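Local coordinates for protein dihydrocoumarin hydrolase, AncDHCH1 (Pseudomonas sp., PDB 6C2C) that probably hydrolyses dihydrocoumarin as a dizinc enzyme of the metallo-beta-lactamase superfamily, related to methyl-parathion hydrolase, at residues 18-23 with 294-299. Numbering follows the deposited sequence.
Sequences GFYRMM and VNYSVA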
# COMPACT_ATOMS: atom_id res chain seq x y z
N GLY A 18 -6.02 -13.80 -0.47
CA GLY A 18 -6.07 -12.41 -0.01
C GLY A 18 -6.51 -11.43 -1.08
O GLY A 18 -5.68 -10.68 -1.62
N PHE A 19 -7.79 -11.45 -1.42
CA PHE A 19 -8.39 -10.38 -2.22
C PHE A 19 -9.75 -10.07 -1.63
O PHE A 19 -10.37 -10.93 -0.97
CB PHE A 19 -8.46 -10.69 -3.73
CG PHE A 19 -9.46 -11.76 -4.14
CD1 PHE A 19 -9.06 -13.10 -4.13
CD2 PHE A 19 -10.75 -11.42 -4.54
CE1 PHE A 19 -9.95 -14.10 -4.53
CE2 PHE A 19 -11.64 -12.42 -4.96
CZ PHE A 19 -11.22 -13.73 -4.96
N TYR A 20 -10.21 -8.84 -1.85
CA TYR A 20 -11.51 -8.41 -1.34
C TYR A 20 -12.14 -7.52 -2.38
O TYR A 20 -11.57 -6.49 -2.75
CB TYR A 20 -11.37 -7.69 0.02
CG TYR A 20 -12.73 -7.29 0.51
CD1 TYR A 20 -13.62 -8.26 0.95
CD2 TYR A 20 -13.16 -5.98 0.42
CE1 TYR A 20 -14.90 -7.93 1.33
CE2 TYR A 20 -14.45 -5.60 0.81
CZ TYR A 20 -15.33 -6.59 1.24
OH TYR A 20 -16.61 -6.22 1.62
N ARG A 21 -13.32 -7.91 -2.89
CA ARG A 21 -14.04 -7.17 -3.93
C ARG A 21 -14.97 -6.13 -3.32
O ARG A 21 -15.73 -6.43 -2.39
CB ARG A 21 -14.88 -8.16 -4.74
CG ARG A 21 -15.16 -7.66 -6.16
CD ARG A 21 -13.91 -7.95 -7.04
NE ARG A 21 -13.91 -9.40 -7.30
CZ ARG A 21 -12.96 -10.03 -7.97
NH1 ARG A 21 -11.92 -9.37 -8.48
NH2 ARG A 21 -13.08 -11.35 -8.15
N MET A 22 -15.00 -4.94 -3.93
CA MET A 22 -15.88 -3.87 -3.47
C MET A 22 -16.29 -3.06 -4.69
O MET A 22 -15.42 -2.62 -5.43
CB MET A 22 -15.15 -2.99 -2.43
CG MET A 22 -16.06 -1.97 -1.76
SD MET A 22 -15.10 -0.81 -0.79
CE MET A 22 -14.39 0.20 -2.07
N MET A 23 -17.59 -2.83 -4.89
CA MET A 23 -18.00 -1.91 -5.94
C MET A 23 -17.91 -0.47 -5.46
O MET A 23 -18.11 -0.16 -4.27
CB MET A 23 -19.43 -2.21 -6.43
CG MET A 23 -19.55 -3.54 -7.11
SD MET A 23 -18.52 -3.72 -8.57
CE MET A 23 -19.07 -2.37 -9.63
N VAL A 294 -14.91 -1.03 6.25
CA VAL A 294 -16.10 -1.33 5.45
C VAL A 294 -16.80 -2.60 5.93
O VAL A 294 -16.19 -3.59 6.35
CB VAL A 294 -15.78 -1.47 3.94
CG1 VAL A 294 -15.50 -0.10 3.35
CG2 VAL A 294 -14.65 -2.48 3.67
N ASN A 295 -18.11 -2.56 5.80
CA ASN A 295 -18.97 -3.71 6.08
C ASN A 295 -18.69 -4.81 5.05
O ASN A 295 -18.61 -4.56 3.84
CB ASN A 295 -20.43 -3.24 5.99
CG ASN A 295 -21.43 -4.26 6.50
OD1 ASN A 295 -21.32 -4.71 7.64
ND2 ASN A 295 -22.43 -4.61 5.66
N TYR A 296 -18.62 -6.05 5.52
CA TYR A 296 -18.45 -7.17 4.59
C TYR A 296 -19.63 -7.26 3.63
O TYR A 296 -20.79 -7.34 4.07
CB TYR A 296 -18.29 -8.46 5.39
CG TYR A 296 -18.13 -9.69 4.51
CD1 TYR A 296 -16.91 -9.93 3.85
CD2 TYR A 296 -19.16 -10.62 4.35
CE1 TYR A 296 -16.72 -11.08 3.08
CE2 TYR A 296 -18.99 -11.75 3.54
CZ TYR A 296 -17.78 -11.96 2.92
OH TYR A 296 -17.66 -13.09 2.17
N SER A 297 -19.35 -7.27 2.32
CA SER A 297 -20.38 -7.29 1.31
C SER A 297 -20.07 -8.33 0.25
O SER A 297 -18.91 -8.47 -0.18
CB SER A 297 -20.52 -5.86 0.72
OG SER A 297 -21.55 -5.77 -0.23
N VAL A 298 -21.12 -9.01 -0.22
CA VAL A 298 -21.02 -10.05 -1.24
C VAL A 298 -22.05 -9.73 -2.31
O VAL A 298 -23.24 -9.61 -1.99
CB VAL A 298 -21.30 -11.45 -0.69
CG1 VAL A 298 -21.21 -12.50 -1.80
CG2 VAL A 298 -20.39 -11.74 0.42
N ALA A 299 -21.61 -9.63 -3.56
CA ALA A 299 -22.48 -9.27 -4.70
C ALA A 299 -23.75 -10.11 -4.80
O ALA A 299 -23.69 -11.34 -4.71
CB ALA A 299 -21.69 -9.38 -5.98
O HOH W 1 -17.39 -3.80 1.43
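The ring of Y20 reaches from strand 19-24 to the C-terminal tail and supplies most of the strand's side of the contact. Its CG stands anti to the backbone N (chi1 -179°), which carries the phenol across to the tail, where its hydroxyl meets the backbone of 295-297. There S297 N donates a hydrogen bond to Y20 OH over 3.0 Å, at an N-H...O angle of 151° and with the nitrogen near the ring plane. A water, also in that plane at the ring edge, lies 2.5 Å from Y20 OH and donates to N295 O at 2.8 Å, so that hydroxyl and water together engage an amide and a carbonyl of the irregular tail. Two apolar groups meet the ring obliquely: Y296 CD1 lies 3.8 Å from Y20 CE1, and V294 CG2 lies 4.2 Å from Y20 CE2. Two residues further along the strand, M22 adds a second apolar touch on V294, its SD 4.2 Å from V294 CG1. The contact lies at the protein surface, where strand 19-24, which edges one sheet and pairs with strand 27-39, meets the tail leaving strand 288-293 at the edge of the other. M22 and V294 both touch L268 of strand 268-270 and I279 of strand 279-285, so the edge strand and the tail share a footing on the second sheet of the metallo-beta-lactamase fold.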